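Local coordinates for MlnE (Bacillus amyloliquefaciens subsp. plantarum, PDB 5D2E), which forms the N-terminal B-type ketoreductase part of the macrolactin assembly line, an oxidoreductase that binds NADP and probably reduces ketone intermediates of polyketide synthesis, at residues Phe386-Leu391 against Phe403-Ser408; Ala332-Glu337 against His359-Val364; Pro83-Thr88 against Gln121-Arg126. All blocks are in the same frame, centred on the assembly; numbering follows the deposited sequence.

In the fold
From the N terminus, contact 3 comes first: it closes the excursion from strand 84-89 through helix 108-120, so that the loop after this helix meets the start of the strand. Contact 2 follows within the KR domain, bringing together the loops after strands 326-329 and 356-359 at the adenine half of NADP. Contact 1 comes last, where the chain, after helix 386-394, returns antiparallel along it as strand 402-408. The three are in series, with no nesting or crossing. Contacts 1 and 2 are 8 Å apart between centres and touch, His359 N probably bonding to Val404 O. Contact 3 lies about 40 Å from both, centre to centre, in the other Rossmann-like part of the chain.

Contact 1: Phe386-Leu391 against Phe403-Ser408; sequences FGTVWL and FVMFSS. With NAP (NADP nicotinamide-adenine-dinucleotide phosphate), chain B.
Thr388 and Leu391 on helix 386-394 pack against Phe403 and Met405 of strand 402-408, a helix-on-sheet layer of the Rossmann fold in the KR domain. Over these segments the two axes run antiparallel, at 174°, with a closest approach of 11.0 Å. No hydrogen bond crosses; the contact is van der Waals packing, with one carbonyl oxygen at a ring edge. Thr388 CG2 meets Met405 SD at 3.6 Å, the two side chains crossing at about a right angle. Chi1 of -55° sets OG1 of Thr388 beside the backbone N, where it bonds to Lys384 O one turn back, and leaves CG2 anti to N, facing Met405. Met405 bends at chi3 (-79°), carrying CE away so that SD does the touching.

The aromatic part of the contact is made by an edge and not a face. Phe403 turns the rim of its ring to the helix, with CZ 3.8 Å from Thr388 O and CE2 4.1 Å from Leu391 CB; both the carbonyl oxygen and the Leu391 carbonyl carbon lie close to the ring plane. Arg435 makes a cation-pi contact with the same ring. Helix 419-437 supplies Met428, which touches both Thr388 and Met405 and so fills in beside them.

The strand then leaves the helix and reaches the cofactor. Phe406 is held edge-to-face by Phe289 and Trp449, while Ser407 OG is bonded to Asp429 and to the backbone oxygen of Asn425. Two close approaches mark the nicotinamide end: Ser408 CB lies 3.9 Å from C6N of NADP, and Ser407 O comes within 3.2 Å of that same C6N.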
loop_
_atom_site.group_PDB
_atom_site.type_symbol
_atom_site.label_atom_id
_atom_site.label_comp_id
_atom_site.label_asym_id
_atom_site.label_seq_id
_atom_site.Cartn_x
_atom_site.Cartn_y
_atom_site.Cartn_z
ATOM N N PHE A 386 -3.149 4.574 9.420
ATOM C CA PHE A 386 -2.989 5.473 10.570
ATOM C C PHE A 386 -1.955 4.987 11.556
ATOM O O PHE A 386 -1.110 5.764 12.040
ATOM C CB PHE A 386 -4.325 5.658 11.273
ATOM C CG PHE A 386 -5.308 6.413 10.465
ATOM C CD1 PHE A 386 -5.260 7.798 10.451
ATOM C CD2 PHE A 386 -6.258 5.771 9.712
ATOM C CE1 PHE A 386 -6.164 8.514 9.734
ATOM C CE2 PHE A 386 -7.196 6.498 8.991
ATOM C CZ PHE A 386 -7.118 7.879 8.987
ATOM N N GLY A 387 -1.971 3.691 11.841
ATOM C CA GLY A 387 -1.046 3.128 12.833
ATOM C C GLY A 387 0.409 3.355 12.487
ATOM O O GLY A 387 1.194 3.786 13.314
ATOM N N THR A 388 0.744 3.064 11.244
ATOM C CA THR A 388 2.090 3.286 10.752
ATOM C C THR A 388 2.519 4.734 10.972
ATOM O O THR A 388 3.640 4.999 11.427
ATOM C CB THR A 388 2.144 2.940 9.273
ATOM O OG1 THR A 388 1.688 1.609 9.068
ATOM C CG2 THR A 388 3.551 3.050 8.738
ATOM N N VAL A 389 1.617 5.662 10.632
ATOM C CA VAL A 389 1.944 7.097 10.713
ATOM C C VAL A 389 2.123 7.497 12.153
ATOM O O VAL A 389 3.042 8.252 12.483
ATOM C CB VAL A 389 0.907 7.974 9.951
ATOM C CG1 VAL A 389 1.163 9.469 10.124
ATOM C CG2 VAL A 389 0.951 7.622 8.429
ATOM N N TRP A 390 1.260 6.969 13.026
ATOM C CA TRP A 390 1.359 7.315 14.432
ATOM C C TRP A 390 2.608 6.794 15.083
ATOM O O TRP A 390 3.205 7.476 15.979
ATOM C CB TRP A 390 0.139 6.847 15.188
ATOM C CG TRP A 390 -1.186 7.357 14.715
ATOM C CD1 TRP A 390 -2.360 6.707 14.874
ATOM C CD2 TRP A 390 -1.503 8.610 14.097
ATOM N NE1 TRP A 390 -3.392 7.423 14.337
ATOM C CE2 TRP A 390 -2.913 8.629 13.905
ATOM C CE3 TRP A 390 -0.765 9.739 13.719
ATOM C CZ2 TRP A 390 -3.602 9.717 13.302
ATOM C CZ3 TRP A 390 -1.470 10.848 13.145
ATOM C CH2 TRP A 390 -2.864 10.806 12.924
ATOM N N LEU A 391 3.070 5.619 14.632
ATOM C CA LEU A 391 4.301 5.031 15.172
ATOM C C LEU A 391 5.504 5.867 14.749
ATOM O O LEU A 391 6.371 6.161 15.535
ATOM C CB LEU A 391 4.481 3.622 14.668
ATOM C CG LEU A 391 3.602 2.539 15.272
ATOM C CD1 LEU A 391 3.490 1.294 14.419
ATOM C CD2 LEU A 391 4.216 2.176 16.638
ATOM N N PHE A 403 13.060 0.693 11.295
ATOM C CA PHE A 403 11.582 0.865 11.299
ATOM C C PHE A 403 11.156 0.009 10.128
ATOM O O PHE A 403 11.397 0.382 8.970
ATOM C CB PHE A 403 11.228 2.357 11.100
ATOM C CG PHE A 403 9.746 2.687 11.217
ATOM C CD1 PHE A 403 8.889 2.433 10.176
ATOM C CD2 PHE A 403 9.233 3.314 12.336
ATOM C CE1 PHE A 403 7.547 2.768 10.267
ATOM C CE2 PHE A 403 7.896 3.679 12.427
ATOM C CZ PHE A 403 7.051 3.421 11.385
ATOM N N VAL A 404 10.594 -1.165 10.419
ATOM C CA VAL A 404 10.295 -2.163 9.411
ATOM C C VAL A 404 8.806 -2.445 9.393
ATOM O O VAL A 404 8.227 -2.736 10.420
ATOM C CB VAL A 404 11.059 -3.493 9.592
ATOM C CG1 VAL A 404 10.706 -4.474 8.476
ATOM C CG2 VAL A 404 12.587 -3.259 9.631
ATOM N N MET A 405 8.201 -2.254 8.233
ATOM C CA MET A 405 6.795 -2.496 8.018
ATOM C C MET A 405 6.578 -3.878 7.348
ATOM O O MET A 405 7.157 -4.215 6.302
ATOM C CB MET A 405 6.240 -1.354 7.191
ATOM C CG MET A 405 6.251 -0.031 7.971
ATOM S SD MET A 405 6.068 1.374 6.849
ATOM C CE MET A 405 7.759 1.387 6.313
ATOM N N PHE A 406 5.692 -4.682 7.954
ATOM C CA PHE A 406 5.306 -6.022 7.389
ATOM C C PHE A 406 4.144 -5.823 6.441
ATOM O O PHE A 406 2.958 -5.775 6.841
ATOM C CB PHE A 406 4.966 -7.001 8.530
ATOM C CG PHE A 406 6.192 -7.587 9.249
ATOM C CD1 PHE A 406 7.501 -7.132 9.010
ATOM C CD2 PHE A 406 6.050 -8.603 10.154
ATOM C CE1 PHE A 406 8.611 -7.687 9.612
ATOM C CE2 PHE A 406 7.178 -9.162 10.777
ATOM C CZ PHE A 406 8.448 -8.720 10.503
ATOM N N SER A 407 4.502 -5.620 5.178
ATOM C CA SER A 407 3.540 -5.373 4.150
ATOM C C SER A 407 3.185 -6.725 3.497
ATOM O O SER A 407 3.491 -7.792 4.038
ATOM C CB SER A 407 4.131 -4.338 3.176
ATOM O OG SER A 407 3.148 -3.919 2.246
ATOM N N SER A 408 2.525 -6.689 2.353
ATOM C CA SER A 408 2.000 -7.850 1.733
ATOM C C SER A 408 2.217 -7.747 0.262
ATOM O O SER A 408 2.119 -6.674 -0.346
ATOM C CB SER A 408 0.485 -7.965 2.058
ATOM O OG SER A 408 -0.131 -8.941 1.240
HETATM P PA NAP B . -2.007 -12.090 13.083
HETATM O O1A NAP B . -1.517 -13.359 13.832
HETATM O O2A NAP B . -3.462 -11.658 13.062
HETATM O O5B NAP B . -1.203 -10.914 13.829
HETATM C C5B NAP B . -1.561 -9.561 13.576
HETATM C C4B NAP B . -1.674 -8.957 14.953
HETATM O O4B NAP B . -2.034 -7.568 14.791
HETATM C C3B NAP B . -2.781 -9.575 15.851
HETATM O O3B NAP B . -2.199 -10.271 16.958
HETATM C C2B NAP B . -3.572 -8.362 16.367
HETATM O O2B NAP B . -3.838 -8.474 17.737
HETATM C C1B NAP B . -2.649 -7.177 15.999
HETATM N N9A NAP B . -3.349 -5.929 15.726
HETATM C C8A NAP B . -4.362 -5.702 14.804
HETATM N N7A NAP B . -4.815 -4.402 14.877
HETATM C C5A NAP B . -4.041 -3.778 15.788
HETATM C C6A NAP B . -3.972 -2.447 16.347
HETATM N N6A NAP B . -4.831 -1.501 15.845
HETATM N N1A NAP B . -3.056 -2.204 17.389
HETATM C C2A NAP B . -2.240 -3.182 17.825
HETATM N N3A NAP B . -2.254 -4.455 17.343
HETATM C C4A NAP B . -3.104 -4.799 16.369
HETATM O O3 NAP B . -1.479 -12.097 11.540
HETATM P PN NAP B . -0.025 -12.588 11.011
HETATM O O1N NAP B . -0.196 -13.769 10.072
HETATM O O2N NAP B . 0.889 -12.518 12.206
HETATM O O5D NAP B . 0.506 -11.401 10.049
HETATM C C5D NAP B . 1.162 -10.290 10.725
HETATM C C4D NAP B . 1.490 -9.144 9.758
HETATM O O4D NAP B . 2.178 -9.597 8.601
HETATM C C3D NAP B . 0.184 -8.509 9.262
HETATM O O3D NAP B . 0.326 -7.100 9.283
HETATM C C2D NAP B . -0.013 -9.059 7.862
HETATM O O2D NAP B . -0.796 -8.168 7.019
HETATM C C1D NAP B . 1.438 -9.337 7.372
HETATM N N1N NAP B . 1.437 -10.448 6.386
HETATM C C2N NAP B . 1.252 -11.760 6.783
HETATM C C3N NAP B . 1.231 -12.853 5.897
HETATM C C7N NAP B . 1.037 -14.318 6.379
HETATM O O7N NAP B . 0.958 -15.241 5.564
HETATM N N7N NAP B . 0.973 -14.658 7.674
HETATM C C4N NAP B . 1.374 -12.567 4.532
HETATM C C5N NAP B . 1.519 -11.233 4.126
HETATM C C6N NAP B . 1.571 -10.186 5.065
HETATM P P2B NAP B . -5.085 -7.723 18.501
HETATM O O1X NAP B . -6.394 -8.158 17.857
HETATM O O2X NAP B . -4.934 -8.134 20.000
HETATM O O3X NAP B . -4.856 -6.252 18.287
#

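Contact 2: Ala332-Glu337 against His359-Val364; sequences ADISKE and HSAGLV. With NAP (NADP nicotinamide-adenine-dinucleotide phosphate), chain B.
Ile334 and Ala361 are the closest backbone pair across the two loops, their CA atoms 8.3 Å apart, and Ile334 lies within a type I beta turn from Asp333 to Lys336 that leads into helix 337-351. Only apolar contacts cross directly. Ile334 CD1 touches Ala361 CB at 4.1 Å and meets the edge of the His359 imidazole at CE1, close to the ring plane. With CG1 between the backbone N and the carbonyl carbon (chi1 49°), the ethyl branch of Ile334 is turned to the adenine as well. His359 has its own fixings: ND1 bonds to Thr279 OG1, and NE2 weakly to Pro383 O.

The cofactor completes the bridge. Ala361 CB lies over one face of the adenine, 3.5 Å from C4A, and Ile334 CG1 approaches N1A from the same side. At the adenine rim, Ile334 N donates to N1A at 3.1 Å with an N-H...N angle of 163°, and N6A donates to Asp333 OD1 at 2.9 Å. That oxygen also accepts from Ser335 N, making an Asx turn, and from Ser335 OG at 2.7 Å; the two serine donors reach it from the same face of the carboxylate plane, on its anti and syn sides. Three bonds thus grip OD1, which should restrain the rotation of the carboxylate. On the other loop, Gly362 N donates to the adenosine ribose O4B, and Ser360 O accepts from O3D of the nicotinamide ribose at 2.9 Å. Adenine recognition by loops at the C-terminal ends of parallel strands is typical of the Rossmann-fold NADP site of ketoreductases and other short-chain dehydrogenases.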
loop_
_atom_site.group_PDB
_atom_site.type_symbol
_atom_site.label_atom_id
_atom_site.label_comp_id
_atom_site.label_asym_id
_atom_site.label_seq_id
_atom_site.Cartn_x
_atom_site.Cartn_y
_atom_site.Cartn_z
ATOM N N ALA A 332 -2.463 -1.925 23.377
ATOM C CA ALA A 332 -2.649 -0.604 22.792
ATOM C C ALA A 332 -3.242 -0.771 21.409
ATOM O O ALA A 332 -2.973 -1.768 20.714
ATOM C CB ALA A 332 -1.354 0.174 22.720
ATOM N N ASP A 333 -4.082 0.171 21.035
ATOM C CA ASP A 333 -4.626 0.205 19.689
ATOM C C ASP A 333 -3.760 1.245 18.939
ATOM O O ASP A 333 -3.925 2.437 19.097
ATOM C CB ASP A 333 -6.093 0.569 19.705
ATOM C CG ASP A 333 -6.681 0.630 18.342
ATOM O OD1 ASP A 333 -5.885 0.685 17.372
ATOM O OD2 ASP A 333 -7.931 0.682 18.240
ATOM N N ILE A 334 -2.779 0.781 18.192
ATOM C CA ILE A 334 -1.827 1.723 17.627
ATOM C C ILE A 334 -2.382 2.564 16.478
ATOM O O ILE A 334 -1.696 3.461 16.042
ATOM C CB ILE A 334 -0.457 1.117 17.273
ATOM C CG1 ILE A 334 -0.519 -0.140 16.490
ATOM C CG2 ILE A 334 0.349 0.755 18.530
ATOM C CD1 ILE A 334 -1.134 -0.002 15.165
ATOM N N SER A 335 -3.616 2.321 16.036
ATOM C CA SER A 335 -4.340 3.233 15.118
ATOM C C SER A 335 -4.845 4.495 15.791
ATOM O O SER A 335 -5.393 5.398 15.136
ATOM C CB SER A 335 -5.516 2.490 14.486
ATOM O OG SER A 335 -6.610 2.413 15.389
ATOM N N LYS A 336 -4.757 4.546 17.114
ATOM C CA LYS A 336 -5.210 5.723 17.880
ATOM C C LYS A 336 -3.988 6.528 18.289
ATOM O O LYS A 336 -3.181 6.068 19.080
ATOM C CB LYS A 336 -5.981 5.315 19.147
ATOM C CG LYS A 336 -7.128 4.337 19.018
ATOM C CD LYS A 336 -8.148 4.744 17.997
ATOM C CE LYS A 336 -9.355 3.797 18.025
ATOM N NZ LYS A 336 -10.047 3.859 16.698
ATOM N N GLU A 337 -3.894 7.737 17.765
ATOM C CA GLU A 337 -2.725 8.552 17.855
ATOM C C GLU A 337 -2.249 8.671 19.313
ATOM O O GLU A 337 -1.049 8.481 19.604
ATOM C CB GLU A 337 -2.986 9.909 17.236
ATOM C CG GLU A 337 -1.753 10.804 17.259
ATOM C CD GLU A 337 -1.924 12.120 16.514
ATOM O OE1 GLU A 337 -3.023 12.381 16.041
ATOM O OE2 GLU A 337 -0.913 12.854 16.356
ATOM N N HIS A 359 6.670 -3.466 12.595
ATOM C CA HIS A 359 5.218 -3.137 12.593
ATOM C C HIS A 359 4.469 -4.237 11.919
ATOM O O HIS A 359 4.400 -4.288 10.700
ATOM C CB HIS A 359 5.019 -1.776 11.933
ATOM C CG HIS A 359 3.599 -1.309 11.842
ATOM N ND1 HIS A 359 2.663 -1.500 12.827
ATOM C CD2 HIS A 359 2.959 -0.656 10.838
ATOM C CE1 HIS A 359 1.522 -0.935 12.461
ATOM N NE2 HIS A 359 1.689 -0.421 11.252
ATOM N N SER A 360 3.903 -5.155 12.745
ATOM C CA SER A 360 3.271 -6.384 12.235
ATOM C C SER A 360 1.767 -6.351 12.477
ATOM O O SER A 360 1.061 -7.267 12.044
ATOM C CB SER A 360 3.852 -7.635 12.948
ATOM O OG SER A 360 3.532 -8.790 12.255
ATOM N N ALA A 361 1.270 -5.340 13.177
ATOM C CA ALA A 361 -0.144 -5.213 13.432
ATOM C C ALA A 361 -0.921 -5.151 12.129
ATOM O O ALA A 361 -0.522 -4.491 11.140
ATOM C CB ALA A 361 -0.425 -3.949 14.238
ATOM N N GLY A 362 -2.017 -5.866 12.101
ATOM C CA GLY A 362 -2.861 -5.924 10.924
ATOM C C GLY A 362 -4.048 -6.837 11.087
ATOM O O GLY A 362 -4.149 -7.597 12.065
ATOM N N LEU A 363 -5.013 -6.645 10.196
ATOM C CA LEU A 363 -6.110 -7.582 10.093
ATOM C C LEU A 363 -6.598 -7.717 8.691
ATOM O O LEU A 363 -6.338 -6.879 7.845
ATOM C CB LEU A 363 -7.249 -7.205 10.981
ATOM C CG LEU A 363 -7.830 -5.853 10.885
ATOM C CD1 LEU A 363 -9.352 -5.973 10.835
ATOM C CD2 LEU A 363 -7.464 -5.091 12.143
ATOM N N VAL A 364 -7.325 -8.791 8.483
ATOM C CA VAL A 364 -7.779 -9.198 7.200
ATOM C C VAL A 364 -9.281 -9.365 7.362
ATOM O O VAL A 364 -9.736 -9.897 8.349
ATOM C CB VAL A 364 -7.119 -10.545 6.875
ATOM C CG1 VAL A 364 -7.814 -11.272 5.771
ATOM C CG2 VAL A 364 -5.643 -10.339 6.557
HETATM P PA NAP B . -2.007 -12.090 13.083
HETATM O O1A NAP B . -1.517 -13.359 13.832
HETATM O O2A NAP B . -3.462 -11.658 13.062
HETATM O O5B NAP B . -1.203 -10.914 13.829
HETATM C C5B NAP B . -1.561 -9.561 13.576
HETATM C C4B NAP B . -1.674 -8.957 14.953
HETATM O O4B NAP B . -2.034 -7.568 14.791
HETATM C C3B NAP B . -2.781 -9.575 15.851
HETATM O O3B NAP B . -2.199 -10.271 16.958
HETATM C C2B NAP B . -3.572 -8.362 16.367
HETATM O O2B NAP B . -3.838 -8.474 17.737
HETATM C C1B NAP B . -2.649 -7.177 15.999
HETATM N N9A NAP B . -3.349 -5.929 15.726
HETATM C C8A NAP B . -4.362 -5.702 14.804
HETATM N N7A NAP B . -4.815 -4.402 14.877
HETATM C C5A NAP B . -4.041 -3.778 15.788
HETATM C C6A NAP B . -3.972 -2.447 16.347
HETATM N N6A NAP B . -4.831 -1.501 15.845
HETATM N N1A NAP B . -3.056 -2.204 17.389
HETATM C C2A NAP B . -2.240 -3.182 17.825
HETATM N N3A NAP B . -2.254 -4.455 17.343
HETATM C C4A NAP B . -3.104 -4.799 16.369
HETATM O O3 NAP B . -1.479 -12.097 11.540
HETATM P PN NAP B . -0.025 -12.588 11.011
HETATM O O1N NAP B . -0.196 -13.769 10.072
HETATM O O2N NAP B . 0.889 -12.518 12.206
HETATM O O5D NAP B . 0.506 -11.401 10.049
HETATM C C5D NAP B . 1.162 -10.290 10.725
HETATM C C4D NAP B . 1.490 -9.144 9.758
HETATM O O4D NAP B . 2.178 -9.597 8.601
HETATM C C3D NAP B . 0.184 -8.509 9.262
HETATM O O3D NAP B . 0.326 -7.100 9.283
HETATM C C2D NAP B . -0.013 -9.059 7.862
HETATM O O2D NAP B . -0.796 -8.168 7.019
HETATM C C1D NAP B . 1.438 -9.337 7.372
HETATM N N1N NAP B . 1.437 -10.448 6.386
HETATM C C2N NAP B . 1.252 -11.760 6.783
HETATM C C3N NAP B . 1.231 -12.853 5.897
HETATM C C7N NAP B . 1.037 -14.318 6.379
HETATM O O7N NAP B . 0.958 -15.241 5.564
HETATM N N7N NAP B . 0.973 -14.658 7.674
HETATM C C4N NAP B . 1.374 -12.567 4.532
HETATM C C5N NAP B . 1.519 -11.233 4.126
HETATM C C6N NAP B . 1.571 -10.186 5.065
HETATM P P2B NAP B . -5.085 -7.723 18.501
HETATM O O1X NAP B . -6.394 -8.158 17.857
HETATM O O2X NAP B . -4.934 -8.134 20.000
HETATM O O3X NAP B . -4.856 -6.252 18.287
#

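Contact 3: Pro83-Thr88 against Gln121-Arg126; sequences PFIYVT and QNIRPR
Ile85 and Ile123 reach toward each other tip to tip, the closest approach being 4.0 Å between Ile85 CD1 and Ile123 CD1. On both residues the CG2 methyl lies opposite the backbone N and CG1 opposite the carbonyl carbon, but the ethyl arms differ. That of Ile123 is extended (chi2 168°), whereas that of Ile85 is folded (chi2 -61°). The meeting is therefore wider than one pair of methyls: Ile123 CG2 sits 4.1 Å from Ile85 CD1, and equally near Ile85 CG1, so that both branches of Ile123 close round the end of the folded arm.

Pro83 adds a looser flank. Its CB is directed toward the second segment, and ring atom CG lies 4.4 Å from Ile123 CG1, at the partly exposed border of the contact; on the strand itself, Ile85 is buried. Ile123 thus bridges two positions of the first segment that alternate along the chain, Pro83 and Ile85, while Phe84 between them points away. By CA spacing Pro83 faces Ile123 (7.7 Å) and Ile85 faces Pro125 (8.6 Å), so Ile85 reaches Ile123 diagonally, and Pro125 takes no direct part. No hydrogen bond spans the segments, and the contact is apolar.

Ile123 is brought here by the end of helix 108-120, where Asn122, with positive phi, forms a Schellman motif that turns the chain back toward the sheet. Beyond it, Arg126 makes salt bridges to Glu58 and Glu172 as the chain enters strand 127-133. That strand and strand 84-89 both pair in parallel with strand 60-64, in a Rossmann-like sheet away from the cofactor. Ile85 touches Leu61 and Phe101 on its neighbouring strands, whereas Phe84 packs on Met73 and Lys74 of helix 70-76.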
loop_
_atom_site.group_PDB
_atom_site.type_symbol
_atom_site.label_atom_id
_atom_site.label_comp_id
_atom_site.label_asym_id
_atom_site.label_seq_id
_atom_site.Cartn_x
_atom_site.Cartn_y
_atom_site.Cartn_z
ATOM N N PRO A 83 -21.252 12.809 -25.347
ATOM C CA PRO A 83 -21.332 13.730 -24.214
ATOM C C PRO A 83 -20.095 13.764 -23.311
ATOM O O PRO A 83 -19.479 12.731 -23.088
ATOM C CB PRO A 83 -22.498 13.215 -23.407
ATOM C CG PRO A 83 -23.273 12.311 -24.312
ATOM C CD PRO A 83 -22.405 11.890 -25.437
ATOM N N PHE A 84 -19.831 14.935 -22.733
ATOM C CA PHE A 84 -18.855 15.086 -21.658
ATOM C C PHE A 84 -19.579 15.475 -20.391
ATOM O O PHE A 84 -20.301 16.486 -20.332
ATOM C CB PHE A 84 -17.809 16.104 -22.097
ATOM C CG PHE A 84 -16.770 16.413 -21.070
ATOM C CD1 PHE A 84 -15.793 15.488 -20.751
ATOM C CD2 PHE A 84 -16.770 17.633 -20.408
ATOM C CE1 PHE A 84 -14.837 15.789 -19.814
ATOM C CE2 PHE A 84 -15.782 17.939 -19.500
ATOM C CZ PHE A 84 -14.826 17.019 -19.197
ATOM N N ILE A 85 -19.504 14.610 -19.374
ATOM C CA ILE A 85 -20.192 14.852 -18.113
ATOM C C ILE A 85 -19.173 15.300 -17.066
ATOM O O ILE A 85 -18.165 14.598 -16.817
ATOM C CB ILE A 85 -20.888 13.561 -17.639
ATOM C CG1 ILE A 85 -21.761 12.969 -18.776
ATOM C CG2 ILE A 85 -21.674 13.829 -16.376
ATOM C CD1 ILE A 85 -22.914 13.856 -19.287
ATOM N N TYR A 86 -19.410 16.418 -16.435
ATOM C CA TYR A 86 -18.421 17.004 -15.503
ATOM C C TYR A 86 -19.036 17.244 -14.169
ATOM O O TYR A 86 -20.010 17.988 -13.993
ATOM C CB TYR A 86 -17.822 18.266 -16.088
ATOM C CG TYR A 86 -16.639 18.828 -15.386
ATOM C CD1 TYR A 86 -16.793 19.713 -14.351
ATOM C CD2 TYR A 86 -15.345 18.552 -15.808
ATOM C CE1 TYR A 86 -15.674 20.264 -13.725
ATOM C CE2 TYR A 86 -14.238 19.120 -15.205
ATOM C CZ TYR A 86 -14.397 19.940 -14.142
ATOM O OH TYR A 86 -13.320 20.565 -13.506
ATOM N N VAL A 87 -18.527 16.527 -13.186
ATOM C CA VAL A 87 -19.083 16.518 -11.862
ATOM C C VAL A 87 -18.134 17.120 -10.850
ATOM O O VAL A 87 -16.990 16.678 -10.712
ATOM C CB VAL A 87 -19.376 15.067 -11.427
ATOM C CG1 VAL A 87 -20.163 15.044 -10.100
ATOM C CG2 VAL A 87 -20.075 14.304 -12.542
ATOM N N THR A 88 -18.640 18.068 -10.089
ATOM C CA THR A 88 -17.878 18.716 -9.067
ATOM C C THR A 88 -18.459 18.537 -7.706
ATOM O O THR A 88 -19.549 18.039 -7.509
ATOM C CB THR A 88 -17.761 20.251 -9.347
ATOM O OG1 THR A 88 -19.057 20.830 -9.308
ATOM C CG2 THR A 88 -17.175 20.524 -10.633
ATOM N N GLN A 121 -31.222 9.615 -18.778
ATOM C CA GLN A 121 -30.830 10.486 -19.838
ATOM C C GLN A 121 -30.219 9.743 -21.009
ATOM O O GLN A 121 -29.835 10.337 -21.984
ATOM C CB GLN A 121 -29.808 11.492 -19.288
ATOM C CG GLN A 121 -30.420 12.522 -18.395
ATOM C CD GLN A 121 -29.406 13.422 -17.734
ATOM O OE1 GLN A 121 -28.191 13.160 -17.733
ATOM N NE2 GLN A 121 -29.904 14.493 -17.143
ATOM N N ASN A 122 -30.166 8.422 -20.906
ATOM C CA ASN A 122 -29.568 7.536 -21.911
ATOM C C ASN A 122 -28.078 7.821 -22.105
ATOM O O ASN A 122 -27.599 7.778 -23.213
ATOM C CB ASN A 122 -30.306 7.542 -23.237
ATOM C CG ASN A 122 -31.722 6.976 -23.069
ATOM O OD1 ASN A 122 -31.911 5.941 -22.454
ATOM N ND2 ASN A 122 -32.733 7.750 -23.512
ATOM N N ILE A 123 -27.400 8.141 -21.011
ATOM C CA ILE A 123 -25.986 8.489 -21.063
ATOM C C ILE A 123 -25.233 7.329 -20.343
ATOM O O ILE A 123 -25.345 7.187 -19.142
ATOM C CB ILE A 123 -25.721 9.873 -20.411
ATOM C CG1 ILE A 123 -26.281 10.949 -21.347
ATOM C CG2 ILE A 123 -24.234 10.178 -20.404
ATOM C CD1 ILE A 123 -26.355 12.324 -20.754
ATOM N N ARG A 124 -24.490 6.509 -21.091
ATOM C CA ARG A 124 -23.758 5.360 -20.572
ATOM C C ARG A 124 -22.225 5.624 -20.739
ATOM O O ARG A 124 -21.671 5.474 -21.822
ATOM C CB ARG A 124 -24.144 4.086 -21.364
ATOM C CG ARG A 124 -23.215 2.870 -21.068
ATOM C CD ARG A 124 -23.643 1.575 -21.771
ATOM N NE ARG A 124 -24.906 1.095 -21.224
ATOM C CZ ARG A 124 -25.574 0.046 -21.666
ATOM N NH1 ARG A 124 -25.091 -0.674 -22.660
ATOM N NH2 ARG A 124 -26.697 -0.302 -21.055
ATOM N N PRO A 125 -21.567 6.103 -19.678
ATOM C CA PRO A 125 -20.135 6.460 -19.798
ATOM C C PRO A 125 -19.306 5.239 -20.031
ATOM O O PRO A 125 -19.627 4.167 -19.484
ATOM C CB PRO A 125 -19.803 7.065 -18.440
ATOM C CG PRO A 125 -21.096 7.414 -17.797
ATOM C CD PRO A 125 -22.130 6.479 -18.385
ATOM N N ARG A 126 -18.251 5.393 -20.805
ATOM C CA ARG A 126 -17.236 4.410 -20.914
ATOM C C ARG A 126 -15.899 4.893 -20.304
ATOM O O ARG A 126 -15.257 4.192 -19.549
ATOM C CB ARG A 126 -16.988 4.074 -22.347
ATOM C CG ARG A 126 -16.691 2.574 -22.505
ATOM C CD ARG A 126 -15.472 2.401 -23.290
ATOM N NE ARG A 126 -14.983 1.025 -23.271
ATOM C CZ ARG A 126 -15.343 0.109 -24.148
ATOM N NH1 ARG A 126 -16.273 0.385 -25.050
ATOM N NH2 ARG A 126 -14.797 -1.095 -24.108
#